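PDB 1H1O: cytochrome c-552 from Thiobacillus ferrooxidans, which carries electrons in the periplasm as a high-potential diheme cytochrome c of the c4 type. Local coordinates for residues A80-F83 against N84-P88; A36-H39 against K40-E44; T149-N153 against G154-N158. All blocks are in the same frame, centred on the assembly; numbering follows the deposited sequence.

Contact 1 of 3, residues A80-F83 against N84-P88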
# COMPACT_ATOMS: atom_id res chain seq x y z
N ALA A 80 -12.39 6.57 -5.05
CA ALA A 80 -11.00 6.72 -5.46
C ALA A 80 -10.65 8.20 -5.42
O ALA A 80 -9.62 8.61 -4.88
CB ALA A 80 -10.80 6.17 -6.86
N ASP A 81 -11.55 9.00 -5.99
CA ASP A 81 -11.37 10.44 -6.04
C ASP A 81 -11.30 11.03 -4.64
O ASP A 81 -10.39 11.81 -4.31
CB ASP A 81 -12.53 11.08 -6.81
CG ASP A 81 -12.07 12.16 -7.76
OD1 ASP A 81 -11.50 11.81 -8.82
OD2 ASP A 81 -12.27 13.36 -7.45
N TYR A 82 -12.28 10.66 -3.82
CA TYR A 82 -12.37 11.15 -2.46
C TYR A 82 -11.11 10.97 -1.63
O TYR A 82 -10.56 11.95 -1.11
CB TYR A 82 -13.53 10.47 -1.73
CG TYR A 82 -13.65 10.93 -0.30
CD1 TYR A 82 -14.10 12.21 0.00
CD2 TYR A 82 -13.26 10.11 0.75
CE1 TYR A 82 -14.16 12.66 1.31
CE2 TYR A 82 -13.31 10.54 2.07
CZ TYR A 82 -13.76 11.82 2.34
OH TYR A 82 -13.80 12.27 3.64
N PHE A 83 -10.65 9.73 -1.48
CA PHE A 83 -9.46 9.48 -0.69
C PHE A 83 -8.21 10.08 -1.30
O PHE A 83 -7.32 10.53 -0.58
CB PHE A 83 -9.27 7.97 -0.46
CG PHE A 83 -10.39 7.34 0.35
CD1 PHE A 83 -11.37 6.59 -0.27
CD2 PHE A 83 -10.48 7.56 1.71
CE1 PHE A 83 -12.44 6.05 0.47
CE2 PHE A 83 -11.53 7.04 2.45
CZ PHE A 83 -12.51 6.29 1.83
N ASN A 84 -8.14 10.10 -2.64
CA ASN A 84 -6.98 10.67 -3.32
C ASN A 84 -6.82 12.13 -2.91
O ASN A 84 -5.70 12.61 -2.76
CB ASN A 84 -7.14 10.57 -4.84
CG ASN A 84 -6.05 11.33 -5.61
OD1 ASN A 84 -4.86 11.12 -5.40
ND2 ASN A 84 -6.47 12.21 -6.52
N ALA A 85 -7.94 12.81 -2.72
CA ALA A 85 -7.94 14.22 -2.33
C ALA A 85 -7.78 14.45 -0.84
O ALA A 85 -7.36 15.53 -0.43
CB ALA A 85 -9.21 14.90 -2.83
N GLN A 86 -8.11 13.45 -0.02
CA GLN A 86 -8.00 13.58 1.43
C GLN A 86 -6.75 14.28 1.89
O GLN A 86 -5.68 14.10 1.32
CB GLN A 86 -8.03 12.22 2.12
CG GLN A 86 -9.40 11.69 2.48
CD GLN A 86 -9.34 10.81 3.73
OE1 GLN A 86 -9.52 11.28 4.85
NE2 GLN A 86 -9.06 9.52 3.53
N LYS A 87 -6.88 15.07 2.95
CA LYS A 87 -5.76 15.79 3.53
C LYS A 87 -5.88 15.63 5.04
O LYS A 87 -6.98 15.69 5.59
CB LYS A 87 -5.81 17.27 3.16
CG LYS A 87 -5.78 17.55 1.67
CD LYS A 87 -4.47 17.15 1.03
CE LYS A 87 -4.52 17.45 -0.46
NZ LYS A 87 -3.31 16.95 -1.16
N PRO A 88 -4.75 15.44 5.74
CA PRO A 88 -3.41 15.36 5.15
C PRO A 88 -3.20 13.99 4.52
O PRO A 88 -3.71 12.99 5.04
CB PRO A 88 -2.48 15.56 6.35
CG PRO A 88 -3.38 16.03 7.48
CD PRO A 88 -4.67 15.34 7.21
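N84 and A85 close the last turn of helix 73-85 onto A80 and D81. N84 N donates to A80 O at 3.1 Å, and A85 N donates to D81 O at the same length. The helix ends here: Q86 is the first residue to leave helical angles, and Q86 N bonds only weakly to Y82 O and F83 O. A85 N adds a weak second bond to Y82 O.

The side-chain contact is made mainly by Q86 and F83. The two run side by side and point the same way. Q86 NE2 comes to 3.0 Å from F83 CD2, at the ring edge and near the ring plane. The amide plane is turned 68° from the ring, so the amide does not lie flat against it. Further back, Q86 CB rests 3.3 Å from F83 O. Y82 meets Q86 more loosely, with Y82 CE2 4.1 Å from Q86 CG. Y82 has CG anti to its backbone N (chi1 179°), and its ring edge sits above F83. Y82 CD2 lies 3.8 Å over the centre of the F83 ring.

F83 also touches the heme and C16, so it belongs to the heme pocket wall. Helix 40-51 packs alongside: M43 meets A80 and F83, and K40 meets D81. From the loop before that helix, L35 touches F83, A36 touches Q86, and G37 is hydrogen-bonded to the F83 backbone.

Contact 2 of 3, residues A36-H39 against K40-E44; sequences AGQH and KSYME. With HEM (protoporphyrin IX containing Fe), chain D.
M43 N donates to H39 O at 2.9 Å in an almost straight bond, the first full turn of helix 40-51, with H39 at its N-cap position. The side chain of Q38, just before the cap, folds over this turn. Its CB lies 3.3 Å from M43 SD. Its CG touches both that sulfur and the tyrosine, and lies 3.4 Å from Y42 CD2. The amide and ring planes stand 57° apart, so the two groups do not stack.

A bend at chi2 (50°) turns the Q38 amide back toward its own backbone. There Q38 OE1 accepts from H39 N at 3.1 Å. The same oxygen also accepts from R135 N, in the second cytochrome domain. H39 makes a similar link, from NE2 to Q128 O.

With chi1 at 180°, the Y42 ring swings away from its backbone N and extends from the helix to the heme. Y42 OH donates to O2A of the heme of chain D at 2.6 Å, a short bond. The propionate oxygen lies near the ring plane, at its edge. R156 NH2 is a second partner of Y42 OH. M43 SD approaches heme methyl CMA to 3.8 Å.

The arrangement is a helix N-terminus at a heme propionate site. Y50 OH and R55 NH2 are also hydrogen-bonded to the heme, and the site lies where the two cytochrome c domains of this c4 protein meet.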
# COMPACT_ATOMS: atom_id res chain seq x y z
N ALA A 36 -5.56 8.11 2.25
CA ALA A 36 -5.38 9.53 1.95
C ALA A 36 -4.25 9.81 0.94
O ALA A 36 -3.10 9.40 1.13
CB ALA A 36 -5.11 10.29 3.25
N GLY A 37 -4.60 10.49 -0.14
CA GLY A 37 -3.59 10.83 -1.13
C GLY A 37 -3.15 9.73 -2.06
O GLY A 37 -2.29 9.96 -2.92
N GLN A 38 -3.71 8.53 -1.91
CA GLN A 38 -3.33 7.44 -2.79
C GLN A 38 -3.84 7.87 -4.17
O GLN A 38 -4.87 8.54 -4.27
CB GLN A 38 -4.00 6.13 -2.35
CG GLN A 38 -3.48 4.89 -3.06
CD GLN A 38 -1.95 4.81 -3.04
OE1 GLN A 38 -1.28 5.27 -3.97
NE2 GLN A 38 -1.39 4.25 -1.97
N HIS A 39 -3.13 7.49 -5.22
CA HIS A 39 -3.53 7.90 -6.57
C HIS A 39 -4.85 7.27 -7.00
O HIS A 39 -5.13 6.10 -6.71
CB HIS A 39 -2.41 7.57 -7.55
CG HIS A 39 -1.10 8.16 -7.15
ND1 HIS A 39 -0.91 9.51 -6.99
CD2 HIS A 39 0.07 7.57 -6.81
CE1 HIS A 39 0.32 9.73 -6.56
NE2 HIS A 39 0.94 8.57 -6.44
N LYS A 40 -5.66 8.07 -7.68
CA LYS A 40 -6.97 7.65 -8.15
C LYS A 40 -6.95 6.32 -8.88
O LYS A 40 -7.62 5.36 -8.48
CB LYS A 40 -7.57 8.74 -9.06
CG LYS A 40 -7.91 10.04 -8.31
CD LYS A 40 -8.57 11.08 -9.21
CE LYS A 40 -7.56 11.83 -10.08
NZ LYS A 40 -6.67 12.70 -9.25
N SER A 41 -6.19 6.25 -9.97
CA SER A 41 -6.11 5.03 -10.75
C SER A 41 -5.74 3.84 -9.88
O SER A 41 -6.23 2.74 -10.10
CB SER A 41 -5.08 5.18 -11.85
OG SER A 41 -3.90 5.76 -11.32
N TYR A 42 -4.87 4.05 -8.90
CA TYR A 42 -4.50 2.93 -8.06
C TYR A 42 -5.69 2.48 -7.20
O TYR A 42 -6.05 1.29 -7.20
CB TYR A 42 -3.34 3.29 -7.14
CG TYR A 42 -2.97 2.11 -6.26
CD1 TYR A 42 -2.26 1.04 -6.78
CD2 TYR A 42 -3.38 2.05 -4.93
CE1 TYR A 42 -1.96 -0.06 -6.01
CE2 TYR A 42 -3.08 0.95 -4.14
CZ TYR A 42 -2.36 -0.10 -4.69
OH TYR A 42 -2.01 -1.19 -3.93
N MET A 43 -6.28 3.43 -6.49
CA MET A 43 -7.42 3.16 -5.62
C MET A 43 -8.45 2.42 -6.44
O MET A 43 -8.96 1.37 -6.05
CB MET A 43 -8.05 4.47 -5.14
CG MET A 43 -7.19 5.31 -4.23
SD MET A 43 -6.88 4.46 -2.67
CE MET A 43 -8.36 5.00 -1.69
N GLU A 44 -8.73 2.99 -7.60
CA GLU A 44 -9.72 2.45 -8.51
C GLU A 44 -9.37 1.02 -8.89
O GLU A 44 -10.24 0.14 -8.86
CB GLU A 44 -9.77 3.31 -9.76
CG GLU A 44 -11.12 3.42 -10.41
CD GLU A 44 -11.08 4.31 -11.63
OE1 GLU A 44 -10.65 3.82 -12.70
OE2 GLU A 44 -11.46 5.50 -11.52
CHA HEM D . -7.50 -2.10 1.64
CHB HEM D . -10.78 0.89 -0.19
CHC HEM D . -13.76 -0.23 3.43
CHD HEM D . -10.47 -3.10 5.31
C1A HEM D . -8.13 -1.18 0.80
C2A HEM D . -7.57 -0.63 -0.42
C3A HEM D . -8.50 0.22 -0.93
C4A HEM D . -9.62 0.18 -0.02
CMA HEM D . -8.46 1.06 -2.19
CAA HEM D . -6.21 -0.97 -0.98
CBA HEM D . -5.12 0.04 -0.57
CGA HEM D . -3.82 -0.25 -1.05
O1A HEM D . -2.88 0.48 -0.56
O2A HEM D . -3.56 -1.14 -1.88
C1B HEM D . -11.88 0.84 0.65
C2B HEM D . -13.09 1.57 0.40
C3B HEM D . -13.95 1.24 1.40
C4B HEM D . -13.23 0.33 2.28
CMB HEM D . -13.29 2.49 -0.80
CAB HEM D . -15.38 1.67 1.62
CBB HEM D . -16.37 1.27 0.49
C1C HEM D . -13.13 -1.10 4.27
C2C HEM D . -13.71 -1.66 5.46
C3C HEM D . -12.76 -2.48 5.98
C4C HEM D . -11.63 -2.40 5.12
CMC HEM D . -15.10 -1.34 5.94
CAC HEM D . -12.81 -3.38 7.23
CBC HEM D . -13.99 -4.40 7.22
C1D HEM D . -9.36 -3.08 4.48
C2D HEM D . -8.17 -3.88 4.72
C3D HEM D . -7.36 -3.62 3.68
C4D HEM D . -8.03 -2.64 2.83
CMD HEM D . -7.99 -4.81 5.90
CAD HEM D . -6.03 -4.20 3.35
CBD HEM D . -6.38 -5.66 2.76
CGD HEM D . -5.43 -6.26 1.93
O1D HEM D . -4.29 -6.48 2.38
O2D HEM D . -5.72 -6.62 0.75
NA HEM D . -9.37 -0.68 1.04
NB HEM D . -11.97 0.08 1.80
NC HEM D . -11.84 -1.56 4.08
ND HEM D . -9.25 -2.34 3.34
FE HEM D . -10.60 -1.11 2.59

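Contact 3 of 3, residues T149-N153 against G154-N158; sequences TYFHN and GTRVN. With ZN (zinc ion), chain H; HEM (protoporphyrin IX containing Fe), chain C.
The end of helix 141-153, closed by a glycine with positive phi, joins Y150 to G154 and leads into the propionate site of the heme of chain C in the second cytochrome c domain. The phi of G154 (96°) breaks the helix and reverses the chain. Y150 O then takes two backbone donors. G154 N reaches it at 2.8 Å and R156 N at 3.0 Å, from opposite faces of the carbonyl plane. The R156 bond is nearly straight, at 176°. G154 N also bonds weakly to F151 O.

T155 packs across Y150, with T155 OG1 3.1 Å from Y150 CD2. Beside it, R156 CB meets Y150 CB. Y150 OH is hydrogen-bonded to N59 N of the first domain, where Y150 also touches the other heme.

R156 carries most of the side-chain contact. It is extended from CG to NE and lies alongside F151, pointing the same way. F151 CZ sits 3.2 Å above one face of the guanidinium, toward its rim, and the two planes are 36° apart. The CE2 edge of F151 faces the heme near C2A.

The guanidinium spans both propionates. R156 NH1 donates to heme O2A at 2.9 Å, and R156 NH2 to heme O2D at 2.7 Å. These two bonds and the ring above probably fix its rotation. N158 lies next to the propionate that carries O2D, and its CB packs on F151 CE1 at 3.8 Å. N158 OD1 caps the next helix by accepting from M161 N.

Away from the heme, H152 ND1 is hydrogen-bonded to A165 O, while H152 NE2 binds a zinc ion at 2.3 Å.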
# COMPACT_ATOMS: atom_id res chain seq x y z
N THR A 149 4.84 -9.39 1.89
CA THR A 149 4.72 -10.81 2.20
C THR A 149 3.78 -11.46 1.18
O THR A 149 4.07 -12.54 0.64
CB THR A 149 4.16 -10.99 3.60
OG1 THR A 149 5.03 -10.33 4.53
CG2 THR A 149 4.07 -12.47 3.97
N TYR A 150 2.65 -10.80 0.90
CA TYR A 150 1.66 -11.31 -0.05
C TYR A 150 2.25 -11.39 -1.47
O TYR A 150 1.94 -12.30 -2.23
CB TYR A 150 0.44 -10.39 -0.07
CG TYR A 150 -0.51 -10.50 1.11
CD1 TYR A 150 -1.24 -9.39 1.52
CD2 TYR A 150 -0.73 -11.71 1.78
CE1 TYR A 150 -2.17 -9.47 2.54
CE2 TYR A 150 -1.66 -11.81 2.82
CZ TYR A 150 -2.38 -10.67 3.20
OH TYR A 150 -3.31 -10.69 4.21
N PHE A 151 3.07 -10.41 -1.82
CA PHE A 151 3.71 -10.38 -3.13
C PHE A 151 4.78 -11.46 -3.22
O PHE A 151 4.92 -12.13 -4.24
CB PHE A 151 4.36 -9.01 -3.38
CG PHE A 151 3.38 -7.92 -3.70
CD1 PHE A 151 2.44 -8.10 -4.70
CD2 PHE A 151 3.46 -6.69 -3.06
CE1 PHE A 151 1.58 -7.05 -5.07
CE2 PHE A 151 2.61 -5.64 -3.44
CZ PHE A 151 1.68 -5.83 -4.44
N HIS A 152 5.54 -11.59 -2.15
CA HIS A 152 6.60 -12.58 -2.07
C HIS A 152 5.95 -13.95 -2.07
O HIS A 152 6.45 -14.89 -2.68
CB HIS A 152 7.40 -12.37 -0.80
CG HIS A 152 8.59 -13.26 -0.68
ND1 HIS A 152 9.73 -13.09 -1.44
CD2 HIS A 152 8.80 -14.37 0.07
CE1 HIS A 152 10.60 -14.04 -1.15
NE2 HIS A 152 10.05 -14.83 -0.24
N ASN A 153 4.82 -14.05 -1.38
CA ASN A 153 4.05 -15.29 -1.30
C ASN A 153 3.39 -15.65 -2.61
O ASN A 153 3.25 -16.82 -2.93
CB ASN A 153 2.92 -15.15 -0.27
CG ASN A 153 3.36 -15.47 1.12
OD1 ASN A 153 2.62 -15.26 2.08
ND2 ASN A 153 4.58 -16.00 1.24
N GLY A 154 2.94 -14.63 -3.33
CA GLY A 154 2.23 -14.87 -4.58
C GLY A 154 0.73 -14.84 -4.28
O GLY A 154 -0.10 -14.98 -5.18
N THR A 155 0.36 -14.63 -3.02
CA THR A 155 -1.05 -14.61 -2.68
C THR A 155 -1.71 -13.31 -3.18
O THR A 155 -2.92 -13.27 -3.43
CB THR A 155 -1.26 -14.86 -1.17
OG1 THR A 155 -0.46 -13.95 -0.40
CG2 THR A 155 -0.83 -16.28 -0.83
N ARG A 156 -0.91 -12.25 -3.31
CA ARG A 156 -1.42 -11.04 -3.90
C ARG A 156 -0.76 -11.12 -5.27
O ARG A 156 0.46 -11.00 -5.39
CB ARG A 156 -0.98 -9.77 -3.18
CG ARG A 156 -1.51 -8.54 -3.92
CD ARG A 156 -1.25 -7.25 -3.19
NE ARG A 156 -1.51 -6.12 -4.07
CZ ARG A 156 -1.42 -4.85 -3.71
NH1 ARG A 156 -1.09 -4.54 -2.46
NH2 ARG A 156 -1.63 -3.89 -4.61
N VAL A 157 -1.57 -11.37 -6.29
CA VAL A 157 -1.07 -11.54 -7.64
C VAL A 157 -0.88 -10.26 -8.42
O VAL A 157 -1.82 -9.49 -8.67
CB VAL A 157 -2.00 -12.47 -8.45
CG1 VAL A 157 -1.49 -12.60 -9.87
CG2 VAL A 157 -2.07 -13.84 -7.81
N ASN A 158 0.36 -10.04 -8.83
CA ASN A 158 0.75 -8.89 -9.62
C ASN A 158 2.09 -9.25 -10.23
O ASN A 158 3.08 -9.43 -9.52
CB ASN A 158 0.86 -7.63 -8.76
CG ASN A 158 1.36 -6.44 -9.55
OD1 ASN A 158 2.56 -6.13 -9.55
ND2 ASN A 158 0.45 -5.77 -10.26
ZN ZN H . 10.62 -16.98 0.36
CHA HEM C . 2.73 -1.99 -5.15
CHB HEM C . 6.70 -2.25 -2.48
CHC HEM C . 9.33 -1.97 -6.51
CHD HEM C . 5.38 -1.67 -9.13
C1A HEM C . 3.58 -2.09 -4.05
C2A HEM C . 3.16 -2.21 -2.67
C3A HEM C . 4.26 -2.28 -1.90
C4A HEM C . 5.38 -2.20 -2.84
CMA HEM C . 4.39 -2.41 -0.42
CAA HEM C . 1.73 -2.27 -2.23
CBA HEM C . 1.10 -0.90 -2.04
CGA HEM C . -0.16 -0.92 -1.46
O1A HEM C . -0.62 0.21 -1.15
O2A HEM C . -0.82 -1.95 -1.28
C1B HEM C . 7.76 -2.19 -3.37
C2B HEM C . 9.13 -2.29 -2.95
C3B HEM C . 9.86 -2.25 -4.10
C4B HEM C . 8.95 -2.08 -5.18
CMB HEM C . 9.57 -2.45 -1.51
CAB HEM C . 11.33 -2.36 -4.30
CBB HEM C . 11.97 -3.62 -3.63
C1C HEM C . 8.50 -1.85 -7.57
C2C HEM C . 8.93 -1.75 -8.95
C3C HEM C . 7.78 -1.69 -9.67
C4C HEM C . 6.70 -1.72 -8.75
CMC HEM C . 10.38 -1.75 -9.37
CAC HEM C . 7.57 -1.61 -11.19
CBC HEM C . 8.33 -2.72 -11.99
C1D HEM C . 4.29 -1.72 -8.28
C2D HEM C . 2.91 -1.69 -8.73
C3D HEM C . 2.17 -1.79 -7.62
C4D HEM C . 3.11 -1.87 -6.48
CMD HEM C . 2.48 -1.58 -10.17
CAD HEM C . 0.67 -1.83 -7.48
CBD HEM C . 0.14 -3.29 -7.84
CGD HEM C . -1.25 -3.34 -8.09
O1D HEM C . -1.73 -2.81 -9.15
O2D HEM C . -2.03 -3.90 -7.27
NA HEM C . 4.93 -2.08 -4.14
NB HEM C . 7.65 -2.07 -4.74
NC HEM C . 7.12 -1.82 -7.47
ND HEM C . 4.39 -1.83 -6.90
FE HEM C . 6.03 -1.93 -5.82

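In the fold
Contacts 1 and 2 lie in the first cytochrome domain and touch each other through backbone and side chains. Contact 3 lies in the second domain. It meets contact 2 through side chains, but stays about 14 Å from contact 1 between nearest atoms. All three are partly buried at helix ends. Contact 1 is a C-terminus with D81, Y82 and A85 exposed and F83 buried against the heme. Contact 2 is an N-terminus and contact 3 a C-terminus, both beside propionates. Their chemistry is therefore more polar: a tyrosine hydroxyl in one, an arginine in the other, joined between the two hemes.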